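PDB 3VCO: dihydrofolate reductase from Schistosoma mansoni, which catalyses the NADPH-dependent reduction of 7,8-dihydrofolate to tetrahydrofolate, needed for making thymidylate, purines and glycine. Local coordinates for residues A[65-70]-A[82-87]; A[72-77]-A[98-103]; A[88-93]-A[114-119]; A[107-112]-A[134-139]. One frame throughout, in Å; residues are numbered along the deposited sequence.

Interaction 1 (A[65-70]-A[82-87]); sequences NAVVMG and KPLKDR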
loop_
_atom_site.group_PDB
_atom_site.type_symbol
_atom_site.label_atom_id
_atom_site.label_comp_id
_atom_site.label_asym_id
_atom_site.label_seq_id
_atom_site.Cartn_x
_atom_site.Cartn_y
_atom_site.Cartn_z
ATOM N N ASN A 65 -12.357 -1.206 -2.032
ATOM C CA ASN A 65 -11.285 -1.000 -1.072
ATOM C C ASN A 65 -10.838 0.463 -1.039
ATOM O O ASN A 65 -11.094 1.197 -1.978
ATOM C CB ASN A 65 -10.107 -1.929 -1.369
ATOM C CG ASN A 65 -10.497 -3.363 -1.291
ATOM O OD1 ASN A 65 -11.277 -3.741 -0.402
ATOM N ND2 ASN A 65 -9.996 -4.182 -2.223
ATOM N N ALA A 66 -10.234 0.890 0.071
ATOM C CA ALA A 66 -9.614 2.219 0.175
ATOM C C ALA A 66 -8.097 2.084 0.050
ATOM O O ALA A 66 -7.515 1.116 0.551
ATOM C CB ALA A 66 -9.981 2.903 1.512
ATOM N N VAL A 67 -7.470 2.990 -0.699
ATOM C CA VAL A 67 -6.011 3.069 -0.708
ATOM C C VAL A 67 -5.651 4.427 -0.112
ATOM O O VAL A 67 -6.140 5.459 -0.565
ATOM C CB VAL A 67 -5.395 2.955 -2.100
ATOM C CG1 VAL A 67 -5.549 1.490 -2.619
ATOM C CG2 VAL A 67 -6.078 3.950 -3.088
ATOM N N VAL A 68 -4.859 4.377 0.956
ATOM C CA VAL A 68 -4.516 5.545 1.716
ATOM C C VAL A 68 -3.022 5.766 1.521
ATOM O O VAL A 68 -2.249 4.806 1.567
ATOM C CB VAL A 68 -4.874 5.353 3.214
ATOM C CG1 VAL A 68 -4.596 6.652 3.987
ATOM C CG2 VAL A 68 -6.378 4.900 3.391
ATOM N N MET A 69 -2.620 7.014 1.272
ATOM C CA MET A 69 -1.228 7.288 0.940
ATOM C C MET A 69 -0.889 8.738 1.295
ATOM O O MET A 69 -1.792 9.560 1.389
ATOM C CB MET A 69 -1.018 7.080 -0.566
ATOM C CG MET A 69 -1.702 8.174 -1.392
ATOM S SD MET A 69 -1.859 7.787 -3.135
ATOM C CE MET A 69 -3.544 7.199 -3.028
ATOM N N GLY A 70 0.416 9.037 1.462
ATOM C CA GLY A 70 0.898 10.416 1.611
ATOM C C GLY A 70 0.903 11.133 0.272
ATOM O O GLY A 70 0.721 10.512 -0.792
ATOM N N LYS A 82 -3.736 7.746 -12.277
ATOM C CA LYS A 82 -4.335 8.530 -11.187
ATOM C C LYS A 82 -5.708 9.090 -11.566
ATOM O O LYS A 82 -5.855 9.599 -12.679
ATOM C CB LYS A 82 -3.474 9.778 -10.989
ATOM C CG LYS A 82 -2.545 9.841 -9.811
ATOM C CD LYS A 82 -2.245 11.308 -9.586
ATOM C CE LYS A 82 -0.803 11.618 -9.454
ATOM N NZ LYS A 82 -0.629 12.995 -8.958
ATOM N N PRO A 83 -6.707 9.063 -10.649
ATOM C CA PRO A 83 -6.824 8.372 -9.352
ATOM C C PRO A 83 -6.921 6.877 -9.643
ATOM O O PRO A 83 -7.210 6.483 -10.767
ATOM C CB PRO A 83 -8.163 8.850 -8.810
ATOM C CG PRO A 83 -8.462 10.160 -9.573
ATOM C CD PRO A 83 -7.855 9.963 -10.911
ATOM N N LEU A 84 -6.634 6.050 -8.660
ATOM C CA LEU A 84 -6.652 4.614 -8.877
ATOM C C LEU A 84 -8.096 4.188 -9.029
ATOM O O LEU A 84 -8.881 4.368 -8.098
ATOM C CB LEU A 84 -6.029 3.979 -7.666
ATOM C CG LEU A 84 -4.577 4.418 -7.536
ATOM C CD1 LEU A 84 -3.925 3.817 -6.281
ATOM C CD2 LEU A 84 -3.856 3.961 -8.784
ATOM N N LYS A 85 -8.462 3.657 -10.194
ATOM C CA LYS A 85 -9.868 3.330 -10.457
ATOM C C LYS A 85 -10.435 2.262 -9.514
ATOM O O LYS A 85 -9.730 1.335 -9.124
ATOM C CB LYS A 85 -10.076 2.916 -11.933
ATOM C CG LYS A 85 -8.964 2.070 -12.505
ATOM C CD LYS A 85 -9.122 1.855 -14.038
ATOM C CE LYS A 85 -7.897 1.158 -14.639
ATOM N NZ LYS A 85 -7.993 0.977 -16.121
ATOM N N ASP A 86 -11.712 2.389 -9.181
ATOM C CA ASP A 86 -12.422 1.346 -8.429
ATOM C C ASP A 86 -11.976 1.196 -6.982
ATOM O O ASP A 86 -12.274 0.181 -6.334
ATOM C CB ASP A 86 -12.358 -0.001 -9.165
ATOM C CG ASP A 86 -13.164 0.012 -10.471
ATOM O OD1 ASP A 86 -14.278 0.588 -10.477
ATOM O OD2 ASP A 86 -12.684 -0.537 -11.492
ATOM N N ARG A 87 -11.278 2.223 -6.488
ATOM C CA ARG A 87 -10.850 2.296 -5.104
ATOM C C ARG A 87 -11.144 3.669 -4.602
ATOM O O ARG A 87 -11.149 4.638 -5.367
ATOM C CB ARG A 87 -9.321 2.018 -4.999
ATOM C CG ARG A 87 -8.990 0.567 -5.268
ATOM C CD ARG A 87 -7.594 0.436 -5.836
ATOM N NE ARG A 87 -7.645 0.718 -7.254
ATOM C CZ ARG A 87 -6.636 0.578 -8.094
ATOM N NH1 ARG A 87 -5.460 0.108 -7.675
ATOM N NH2 ARG A 87 -6.831 0.869 -9.379
HETATM O O HOH W 1 -11.969 -1.832 -4.782
#
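Val67, on strand 64-70, spreads its two methyls over two residues of the turn at 82-87. Its CG2 meets Leu84 CD1 at 3.9 Å, while CG1 lies 4.0 Å from CD of Arg87, so the aliphatic part of the arginine serves as an apolar partner. At the start of the strand the backbones come close: CA of Arg87 lies 3.3 Å from Asn65 O in a weak, bent CA-H...O contact, and no conventional hydrogen bond joins the two segments. One water makes good part of this, accepting from Asn65 N at 2.8 Å and donating to Asp86 O.

The guanidinium of Arg87 is held from within its own turn, a type II beta turn from Leu84 to Arg87. NE and NH2 both donate to Lys85 O, each at 2.9 Å; NH2 arrives in the carbonyl plane on a lone pair, whereas NE sits 37° above that plane. A bend at chi3 (-81°) folds the chain back for this side-on grip, and Leu84 CB covers one face of the group, 3.5 Å above its centre. Further out, NH1 reaches Thr56 OG1 on helix 46-57, and the side-chain amide of Asn65 donates through ND2 to Lys58 O and Thr56 O and accepts at OD1 from Glu127 N.

Arg87 is a probable substrate-binding residue. With two N-H groups spent on one carbonyl, a third on Thr56 and CD packed on Val67, the guanidinium is probably held in place and restrained in rotation, consistent with a preorganised positive charge beside the folate site.

Interaction 2 (A[72-77]-A[98-103]); sequences VTWESI and HAPSFV. With SO4 (sulfate ion), chain C.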
loop_
_atom_site.group_PDB
_atom_site.type_symbol
_atom_site.label_atom_id
_atom_site.label_comp_id
_atom_site.label_asym_id
_atom_site.label_seq_id
_atom_site.Cartn_x
_atom_site.Cartn_y
_atom_site.Cartn_z
ATOM N N VAL A 72 3.494 12.571 -1.343
ATOM C CA VAL A 72 4.598 12.277 -2.247
ATOM C C VAL A 72 4.319 10.961 -2.954
ATOM O O VAL A 72 4.625 10.819 -4.136
ATOM C CB VAL A 72 5.994 12.255 -1.566
ATOM C CG1 VAL A 72 7.065 11.853 -2.582
ATOM C CG2 VAL A 72 6.322 13.628 -0.955
ATOM N N THR A 73 3.693 10.016 -2.254
ATOM C CA THR A 73 3.248 8.803 -2.936
ATOM C C THR A 73 2.223 9.180 -4.011
ATOM O O THR A 73 2.369 8.835 -5.173
ATOM C CB THR A 73 2.664 7.748 -1.950
ATOM O OG1 THR A 73 3.700 7.311 -1.077
ATOM C CG2 THR A 73 2.122 6.530 -2.708
ATOM N N TRP A 74 1.215 9.945 -3.631
ATOM C CA TRP A 74 0.238 10.418 -4.601
ATOM C C TRP A 74 0.890 11.116 -5.814
ATOM O O TRP A 74 0.560 10.827 -6.942
ATOM C CB TRP A 74 -0.734 11.359 -3.928
ATOM C CG TRP A 74 -1.622 12.091 -4.878
ATOM C CD1 TRP A 74 -1.517 13.422 -5.261
ATOM C CD2 TRP A 74 -2.760 11.568 -5.565
ATOM N NE1 TRP A 74 -2.530 13.733 -6.113
ATOM C CE2 TRP A 74 -3.296 12.615 -6.342
ATOM C CE3 TRP A 74 -3.394 10.318 -5.585
ATOM C CZ2 TRP A 74 -4.440 12.452 -7.136
ATOM C CZ3 TRP A 74 -4.513 10.154 -6.383
ATOM C CH2 TRP A 74 -5.028 11.223 -7.148
ATOM N N GLU A 75 1.872 11.965 -5.575
ATOM C CA GLU A 75 2.482 12.716 -6.645
ATOM C C GLU A 75 3.372 11.868 -7.517
ATOM O O GLU A 75 3.650 12.241 -8.657
ATOM C CB GLU A 75 3.321 13.837 -6.071
ATOM C CG GLU A 75 2.533 14.991 -5.568
ATOM C CD GLU A 75 3.439 16.047 -4.982
ATOM O OE1 GLU A 75 4.683 15.888 -5.073
ATOM O OE2 GLU A 75 2.913 17.016 -4.421
ATOM N N SER A 76 3.843 10.739 -6.983
ATOM C CA SER A 76 4.806 9.920 -7.724
ATOM C C SER A 76 4.093 9.072 -8.766
ATOM O O SER A 76 4.701 8.596 -9.698
ATOM C CB SER A 76 5.579 9.003 -6.773
ATOM O OG SER A 76 4.749 7.923 -6.390
ATOM N N ILE A 77 2.797 8.854 -8.564
ATOM C CA ILE A 77 1.998 8.058 -9.474
ATOM C C ILE A 77 1.830 8.735 -10.845
ATOM O O ILE A 77 1.459 9.907 -10.931
ATOM C CB ILE A 77 0.630 7.785 -8.857
ATOM C CG1 ILE A 77 0.794 6.992 -7.560
ATOM C CG2 ILE A 77 -0.252 7.039 -9.838
ATOM C CD1 ILE A 77 -0.538 6.940 -6.731
ATOM N N HIS A 98 -5.902 20.847 -3.579
ATOM C CA HIS A 98 -7.013 20.361 -4.366
ATOM C C HIS A 98 -6.774 18.917 -4.803
ATOM O O HIS A 98 -5.638 18.424 -4.794
ATOM C CB HIS A 98 -7.281 21.285 -5.548
ATOM C CG HIS A 98 -7.411 22.728 -5.155
ATOM N ND1 HIS A 98 -6.324 23.570 -5.046
ATOM C CD2 HIS A 98 -8.490 23.464 -4.797
ATOM C CE1 HIS A 98 -6.731 24.767 -4.661
ATOM N NE2 HIS A 98 -8.040 24.728 -4.503
ATOM N N ALA A 99 -7.845 18.221 -5.155
ATOM C CA ALA A 99 -7.684 16.877 -5.667
ATOM C C ALA A 99 -8.678 16.646 -6.767
ATOM O O ALA A 99 -9.664 17.388 -6.868
ATOM C CB ALA A 99 -7.869 15.871 -4.544
ATOM N N PRO A 100 -8.422 15.626 -7.617
ATOM C CA PRO A 100 -9.388 15.272 -8.664
ATOM C C PRO A 100 -10.682 14.856 -8.002
ATOM O O PRO A 100 -10.639 14.437 -6.847
ATOM C CB PRO A 100 -8.737 14.062 -9.353
ATOM C CG PRO A 100 -7.261 14.226 -9.108
ATOM C CD PRO A 100 -7.168 14.859 -7.730
ATOM N N SER A 101 -11.800 15.016 -8.694
ATOM C CA SER A 101 -13.103 14.611 -8.189
ATOM C C SER A 101 -13.052 13.242 -7.523
ATOM O O SER A 101 -12.567 12.261 -8.108
ATOM C CB SER A 101 -14.144 14.587 -9.316
ATOM O OG SER A 101 -15.018 15.711 -9.236
ATOM N N PHE A 102 -13.518 13.233 -6.280
ATOM C CA PHE A 102 -13.731 12.041 -5.467
ATOM C C PHE A 102 -12.472 11.514 -4.794
ATOM O O PHE A 102 -12.531 10.551 -4.044
ATOM C CB PHE A 102 -14.538 10.977 -6.229
ATOM C CG PHE A 102 -15.949 11.430 -6.575
ATOM C CD1 PHE A 102 -16.975 11.288 -5.660
ATOM C CD2 PHE A 102 -16.222 12.040 -7.784
ATOM C CE1 PHE A 102 -18.227 11.698 -5.943
ATOM C CE2 PHE A 102 -17.501 12.479 -8.086
ATOM C CZ PHE A 102 -18.505 12.306 -7.163
ATOM N N VAL A 103 -11.335 12.160 -5.035
ATOM C CA VAL A 103 -10.160 11.854 -4.249
ATOM C C VAL A 103 -10.295 12.609 -2.916
ATOM O O VAL A 103 -10.591 13.785 -2.902
ATOM C CB VAL A 103 -8.864 12.247 -4.978
ATOM C CG1 VAL A 103 -7.645 12.063 -4.042
ATOM C CG2 VAL A 103 -8.704 11.411 -6.299
HETATM S S SO4 C . 4.435 10.504 1.492
HETATM O O1 SO4 C . 4.114 10.062 2.860
HETATM O O2 SO4 C . 3.761 9.718 0.463
HETATM O O3 SO4 C . 4.030 11.910 1.411
HETATM O O4 SO4 C . 5.881 10.369 1.247
#
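Apolar packing carries the contact: the six-membered end of the Trp74 indole meets Pro100 and Val103 of the loop before strand 104-106. CZ2 of Trp74 lies 3.7 Å from Pro100 CD, which approaches obliquely, while CG of the proline sits at the rim in the ring plane. Val103 comes over a face, its CG1 4.1 Å above the plane and offset toward the rim, and its CG2 is 3.8 Å from Trp74 CH2. With CG anti to the backbone N (chi1 169°), the indole is sent away from the helix axis toward the loop.

Hydrogen bonds shape each partner. Val103 N donates to Pro100 O at 3.0 Å, closing a type II beta turn that brings both apolar side chains to the same tryptophan. In the helix Ser76 OG donates to Thr73 O at 2.8 Å, on a lone pair in the carbonyl plane, and Trp43 NE1 also bonds to this hydroxyl.

A cation-pi contact of Lys82 with Trp74 and an anion site flank the packing. A sulfate, probably from crystallisation liquor, accepts hydrogen bonds from Val72 N (2.9 Å, O3) and from both Thr73 N (2.7 Å) and Thr73 OG1 at O2. Anion binding by the first turn of a helix is characteristic of phosphate sites, and Val72 and Thr73 are probably NADP-binding residues, so the sulfate probably marks a cofactor phosphate position of the dihydrofolate reductase fold.

Interaction 3 (A[88-93]-A[114-119]); sequences INIVVS and DLLYNE. With SO4 (sulfate ion), chain B.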
loop_
_atom_site.group_PDB
_atom_site.type_symbol
_atom_site.label_atom_id
_atom_site.label_comp_id
_atom_site.label_asym_id
_atom_site.label_seq_id
_atom_site.Cartn_x
_atom_site.Cartn_y
_atom_site.Cartn_z
ATOM N N ILE A 88 -11.404 3.770 -3.316
ATOM C CA ILE A 88 -11.556 5.072 -2.687
ATOM C C ILE A 88 -10.130 5.548 -2.448
ATOM O O ILE A 88 -9.372 4.898 -1.731
ATOM C CB ILE A 88 -12.272 4.918 -1.328
ATOM C CG1 ILE A 88 -13.700 4.375 -1.539
ATOM C CG2 ILE A 88 -12.261 6.257 -0.534
ATOM C CD1 ILE A 88 -14.264 3.724 -0.326
ATOM N N ASN A 89 -9.753 6.646 -3.085
ATOM C CA ASN A 89 -8.419 7.240 -2.927
ATOM C C ASN A 89 -8.408 8.276 -1.808
ATOM O O ASN A 89 -9.203 9.235 -1.822
ATOM C CB ASN A 89 -7.989 7.970 -4.207
ATOM C CG ASN A 89 -7.721 7.043 -5.368
ATOM O OD1 ASN A 89 -6.710 7.192 -6.055
ATOM N ND2 ASN A 89 -8.605 6.069 -5.589
ATOM N N ILE A 90 -7.479 8.135 -0.869
ATOM C CA ILE A 90 -7.393 9.094 0.219
ATOM C C ILE A 90 -5.930 9.494 0.386
ATOM O O ILE A 90 -5.075 8.641 0.537
ATOM C CB ILE A 90 -7.868 8.490 1.567
ATOM C CG1 ILE A 90 -9.322 8.057 1.472
ATOM C CG2 ILE A 90 -7.748 9.532 2.717
ATOM C CD1 ILE A 90 -9.801 7.388 2.722
ATOM N N VAL A 91 -5.656 10.788 0.297
ATOM C CA VAL A 91 -4.290 11.251 0.489
ATOM C C VAL A 91 -4.203 11.930 1.860
ATOM O O VAL A 91 -5.055 12.752 2.180
ATOM C CB VAL A 91 -3.887 12.241 -0.632
ATOM C CG1 VAL A 91 -2.461 12.764 -0.412
ATOM C CG2 VAL A 91 -3.982 11.555 -2.024
ATOM N N VAL A 92 -3.184 11.589 2.647
ATOM C CA VAL A 92 -3.017 12.179 3.960
ATOM C C VAL A 92 -1.974 13.279 3.797
ATOM O O VAL A 92 -0.795 12.991 3.657
ATOM C CB VAL A 92 -2.523 11.148 4.968
ATOM C CG1 VAL A 92 -2.183 11.820 6.355
ATOM C CG2 VAL A 92 -3.563 9.986 5.055
ATOM N N SER A 93 -2.437 14.521 3.786
ATOM C CA SER A 93 -1.580 15.672 3.531
ATOM C C SER A 93 -2.222 16.934 4.124
ATOM O O SER A 93 -3.432 17.035 4.172
ATOM C CB SER A 93 -1.394 15.833 2.013
ATOM O OG SER A 93 -0.725 17.055 1.664
ATOM N N ASP A 114 -11.365 7.586 10.260
ATOM C CA ASP A 114 -12.670 8.141 10.634
ATOM C C ASP A 114 -13.550 8.389 9.426
ATOM O O ASP A 114 -14.764 8.157 9.449
ATOM C CB ASP A 114 -12.475 9.444 11.390
ATOM C CG ASP A 114 -11.785 9.242 12.746
ATOM O OD1 ASP A 114 -11.598 8.076 13.189
ATOM O OD2 ASP A 114 -11.427 10.263 13.368
ATOM N N LEU A 115 -12.936 8.916 8.375
ATOM C CA LEU A 115 -13.643 9.196 7.135
ATOM C C LEU A 115 -14.222 7.902 6.529
ATOM O O LEU A 115 -15.361 7.884 6.102
ATOM C CB LEU A 115 -12.695 9.872 6.139
ATOM C CG LEU A 115 -13.265 10.225 4.763
ATOM C CD1 LEU A 115 -14.585 11.002 4.936
ATOM C CD2 LEU A 115 -12.276 11.044 4.001
ATOM N N LEU A 116 -13.427 6.836 6.507
ATOM C CA LEU A 116 -13.889 5.523 6.028
ATOM C C LEU A 116 -14.962 4.874 6.890
ATOM O O LEU A 116 -15.774 4.060 6.417
ATOM C CB LEU A 116 -12.700 4.577 5.924
ATOM C CG LEU A 116 -11.739 5.028 4.821
ATOM C CD1 LEU A 116 -10.531 4.161 4.802
ATOM C CD2 LEU A 116 -12.447 5.015 3.475
ATOM N N TYR A 117 -14.972 5.208 8.168
ATOM C CA TYR A 117 -16.121 4.834 8.970
ATOM C C TYR A 117 -17.242 5.905 9.032
ATOM O O TYR A 117 -18.236 5.735 9.740
ATOM C CB TYR A 117 -15.696 4.428 10.371
ATOM C CG TYR A 117 -15.018 3.056 10.480
ATOM C CD1 TYR A 117 -15.766 1.889 10.666
ATOM C CD2 TYR A 117 -13.639 2.942 10.436
ATOM C CE1 TYR A 117 -15.137 0.637 10.795
ATOM C CE2 TYR A 117 -12.998 1.716 10.571
ATOM C CZ TYR A 117 -13.746 0.559 10.755
ATOM O OH TYR A 117 -13.078 -0.658 10.881
ATOM N N ASN A 118 -17.110 7.020 8.328
ATOM C CA ASN A 118 -18.243 7.955 8.375
ATOM C C ASN A 118 -19.307 7.628 7.323
ATOM O O ASN A 118 -19.077 6.805 6.407
ATOM C CB ASN A 118 -17.827 9.446 8.394
ATOM C CG ASN A 118 -17.578 10.038 7.012
ATOM O OD1 ASN A 118 -17.741 9.392 5.977
ATOM N ND2 ASN A 118 -17.172 11.302 7.003
ATOM N N GLU A 119 -20.441 8.293 7.441
ATOM C CA GLU A 119 -21.629 7.954 6.663
ATOM C C GLU A 119 -21.396 7.934 5.150
ATOM O O GLU A 119 -22.083 7.228 4.403
ATOM C CB GLU A 119 -22.782 8.895 7.020
ATOM C CG GLU A 119 -23.347 8.682 8.423
ATOM C CD GLU A 119 -23.975 7.300 8.609
ATOM O OE1 GLU A 119 -23.238 6.324 8.879
ATOM O OE2 GLU A 119 -25.213 7.196 8.476
HETATM S S SO4 B . 2.469 17.024 3.870
HETATM O O1 SO4 B . 1.365 17.024 4.834
HETATM O O2 SO4 B . 3.502 16.120 4.359
HETATM O O3 SO4 B . 1.978 16.691 2.530
HETATM O O4 SO4 B . 3.031 18.370 3.761
#
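A helix laid on one face of the central sheet of dihydrofolate reductase defines this contact, in which helix 109-116 packs on strand 88-92. Ile90 and Leu116 meet end to end. CD1 of Ile90 is set against the branched end of the leucine, 3.6 Å from CD2, 3.7 Å from CG and 3.9 Å from CD1 of Leu116. The leucine's CG is anti to its carbonyl carbon (chi1 -67°), which brings the branch nearer the strand than its first bond alone would. Two residues back along the strand, on the same face, Ile88 CG2 makes a longer contact with Leu116 CD2 at 4.2 Å. Leu116 also touches Ala66 of the neighbouring strand, and Ile90 touches Val106.

The far end of the strand leads to a polar site. Ser93 OG donates to sulfate O3 at 2.9 Å, and Ser94 N holds the same ion. Ser93 to Thr95 probably bind NADP, as in related reductases, so the sulfate may mimic a cofactor phosphate.

Between strand and helix there is no hydrogen bond: the buried join rests on methyl and methine contacts, so shape and the exclusion of water probably govern how the helix seats on the sheet.

Interaction 4 (A[107-112]-A[134-139]); sequences PSLNAA and YRLYKE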
loop_
_atom_site.group_PDB
_atom_site.type_symbol
_atom_site.label_atom_id
_atom_site.label_comp_id
_atom_site.label_asym_id
_atom_site.label_seq_id
_atom_site.Cartn_x
_atom_site.Cartn_y
_atom_site.Cartn_z
ATOM N N PRO A 107 -5.925 15.441 6.925
ATOM C CA PRO A 107 -4.627 15.829 7.491
ATOM C C PRO A 107 -3.880 14.690 8.175
ATOM O O PRO A 107 -2.672 14.835 8.440
ATOM C CB PRO A 107 -5.000 16.879 8.546
ATOM C CG PRO A 107 -6.401 16.529 8.934
ATOM C CD PRO A 107 -7.055 15.997 7.692
ATOM N N SER A 108 -4.559 13.581 8.453
ATOM C CA SER A 108 -3.939 12.540 9.262
ATOM C C SER A 108 -4.504 11.167 8.941
ATOM O O SER A 108 -5.567 11.045 8.345
ATOM C CB SER A 108 -4.063 12.841 10.765
ATOM O OG SER A 108 -5.378 12.559 11.231
ATOM N N LEU A 109 -3.757 10.136 9.307
ATOM C CA LEU A 109 -4.259 8.759 9.215
ATOM C C LEU A 109 -5.510 8.556 10.068
ATOM O O LEU A 109 -6.435 7.854 9.647
ATOM C CB LEU A 109 -3.174 7.775 9.662
ATOM C CG LEU A 109 -3.525 6.299 9.491
ATOM C CD1 LEU A 109 -3.776 6.016 7.974
ATOM C CD2 LEU A 109 -2.396 5.475 10.002
ATOM N N ASN A 110 -5.506 9.137 11.270
ATOM C CA ASN A 110 -6.671 9.145 12.145
ATOM C C ASN A 110 -7.849 9.538 11.323
ATOM O O ASN A 110 -8.866 8.845 11.296
ATOM C CB ASN A 110 -6.546 10.177 13.299
ATOM C CG ASN A 110 -5.904 9.592 14.515
ATOM O OD1 ASN A 110 -5.684 8.391 14.536
ATOM N ND2 ASN A 110 -5.588 10.421 15.546
ATOM N N ALA A 111 -7.692 10.666 10.641
ATOM C CA ALA A 111 -8.783 11.236 9.901
ATOM C C ALA A 111 -9.190 10.369 8.697
ATOM O O ALA A 111 -10.370 10.299 8.375
ATOM C CB ALA A 111 -8.499 12.705 9.525
ATOM N N ALA A 112 -8.229 9.705 8.046
ATOM C CA ALA A 112 -8.583 8.816 6.934
ATOM C C ALA A 112 -9.472 7.682 7.453
ATOM O O ALA A 112 -10.453 7.341 6.823
ATOM C CB ALA A 112 -7.347 8.240 6.258
ATOM N N TYR A 134 6.569 6.563 4.088
ATOM C CA TYR A 134 7.250 6.089 5.286
ATOM C C TYR A 134 6.461 6.472 6.556
ATOM O O TYR A 134 6.254 5.646 7.401
ATOM C CB TYR A 134 8.690 6.657 5.397
ATOM C CG TYR A 134 9.275 6.360 6.767
ATOM C CD1 TYR A 134 9.224 7.310 7.797
ATOM C CD2 TYR A 134 9.835 5.113 7.049
ATOM C CE1 TYR A 134 9.744 7.041 9.063
ATOM C CE2 TYR A 134 10.352 4.831 8.314
ATOM C CZ TYR A 134 10.306 5.804 9.321
ATOM O OH TYR A 134 10.808 5.543 10.585
ATOM N N ARG A 135 6.057 7.732 6.697
ATOM C CA ARG A 135 5.284 8.136 7.881
ATOM C C ARG A 135 3.980 7.365 8.117
ATOM O O ARG A 135 3.609 7.097 9.265
ATOM C CB ARG A 135 4.994 9.623 7.867
ATOM C CG ARG A 135 6.062 10.421 8.624
ATOM C CD ARG A 135 5.974 11.909 8.299
ATOM N NE ARG A 135 5.999 12.121 6.858
ATOM C CZ ARG A 135 5.373 13.112 6.235
ATOM N NH1 ARG A 135 4.675 14.003 6.933
ATOM N NH2 ARG A 135 5.457 13.216 4.917
ATOM N N LEU A 136 3.294 7.010 7.038
ATOM C CA LEU A 136 2.050 6.225 7.157
ATOM C C LEU A 136 2.333 4.783 7.496
ATOM O O LEU A 136 1.629 4.166 8.302
ATOM C CB LEU A 136 1.245 6.296 5.865
ATOM C CG LEU A 136 0.548 7.625 5.522
ATOM C CD1 LEU A 136 -0.470 7.426 4.441
ATOM C CD2 LEU A 136 -0.119 8.261 6.741
ATOM N N TYR A 137 3.347 4.211 6.843
ATOM C CA TYR A 137 3.761 2.862 7.193
ATOM C C TYR A 137 4.118 2.869 8.654
ATOM O O TYR A 137 3.821 1.944 9.377
ATOM C CB TYR A 137 5.025 2.480 6.440
ATOM C CG TYR A 137 4.846 2.238 4.960
ATOM C CD1 TYR A 137 3.713 1.615 4.473
ATOM C CD2 TYR A 137 5.863 2.590 4.046
ATOM C CE1 TYR A 137 3.579 1.355 3.111
ATOM C CE2 TYR A 137 5.723 2.345 2.674
ATOM C CZ TYR A 137 4.567 1.739 2.224
ATOM O OH TYR A 137 4.424 1.472 0.871
ATOM N N LYS A 138 4.833 3.894 9.082
ATOM C CA LYS A 138 5.323 3.863 10.459
ATOM C C LYS A 138 4.130 3.891 11.422
ATOM O O LYS A 138 4.032 3.071 12.329
ATOM C CB LYS A 138 6.261 5.020 10.737
ATOM C CG LYS A 138 6.826 5.002 12.164
ATOM C CD LYS A 138 7.891 6.092 12.389
ATOM C CE LYS A 138 8.552 5.991 13.776
ATOM N NZ LYS A 138 7.637 6.443 14.874
ATOM N N GLU A 139 3.207 4.819 11.197
ATOM C CA GLU A 139 2.018 4.887 12.059
ATOM C C GLU A 139 1.209 3.623 12.042
ATOM O O GLU A 139 0.748 3.162 13.091
ATOM C CB GLU A 139 1.136 6.076 11.697
ATOM C CG GLU A 139 1.711 7.368 12.281
ATOM C CD GLU A 139 1.100 8.584 11.662
ATOM O OE1 GLU A 139 0.024 8.438 11.040
ATOM O OE2 GLU A 139 1.697 9.680 11.795
HETATM O O HOH W 2 -0.837 10.778 10.015
#
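Leu109 and Glu139 run alongside each other with opposite sense between helices 109-116 and 134-142. The buried, apolar part lies toward Leu136, whose CD2 is 4.3 Å from Leu109 CB. CG of Leu109 stands anti to the backbone N (chi1 -175°), which carries CD2 across to within 4.0 Å of Glu139 CB, while CD1 turns to Val68 on the sheet.

The exposed rim at Glu139 is wetter, bridged by a water. Its extended chain brings OE1 to 3.5 Å from Leu109 CB, a non-bonded touch. The water accepts from Leu109 N at 3.1 Å and donates to Glu139 OE1 at 2.7 Å. The carboxylate therefore lies near the N-terminus of helix 109-116, where the helix dipole would probably favour its negative charge. Ser108 caps the same helix end: its OG accepts from Ala111 N at 3.0 Å, with an N-H...O angle of 156°.

Residues 134-139 probably belong to the NADP site, as in related reductases. Below the helices lies the central sheet. Leu109 and Leu136 rest on Ile130 of strand 125-130, while Leu136 also touches Val92 and Ala112 packs on Ile90 of strand 88-92. From the other flank of helix 134-142, Tyr137 reaches strand 23-29 and bonds through OH to Val26 O.

Overall arrangement
All four contacts gather around the central sheet. Interactions 1 and 3, with centres 10 Å apart, use the neighbouring parallel strands 64-70 and 88-92, joined by the crossover through helix 71-76 and the 82-87 loop. Interactions 1 and 2 touch at 9 Å between centres, through Pro83 on Val103 and Met69 on Trp74, and their segments alternate along the chain. Interactions 3 and 4 share helix 109-116, alternate likewise, and have their centres about 11 Å apart. Interactions 2 and 4, centres about 16 Å apart, come in series. Together they link the probable substrate residue Arg87 to helix starts and strand ends that probably bind NADP, consistent with both sites resting on one framework.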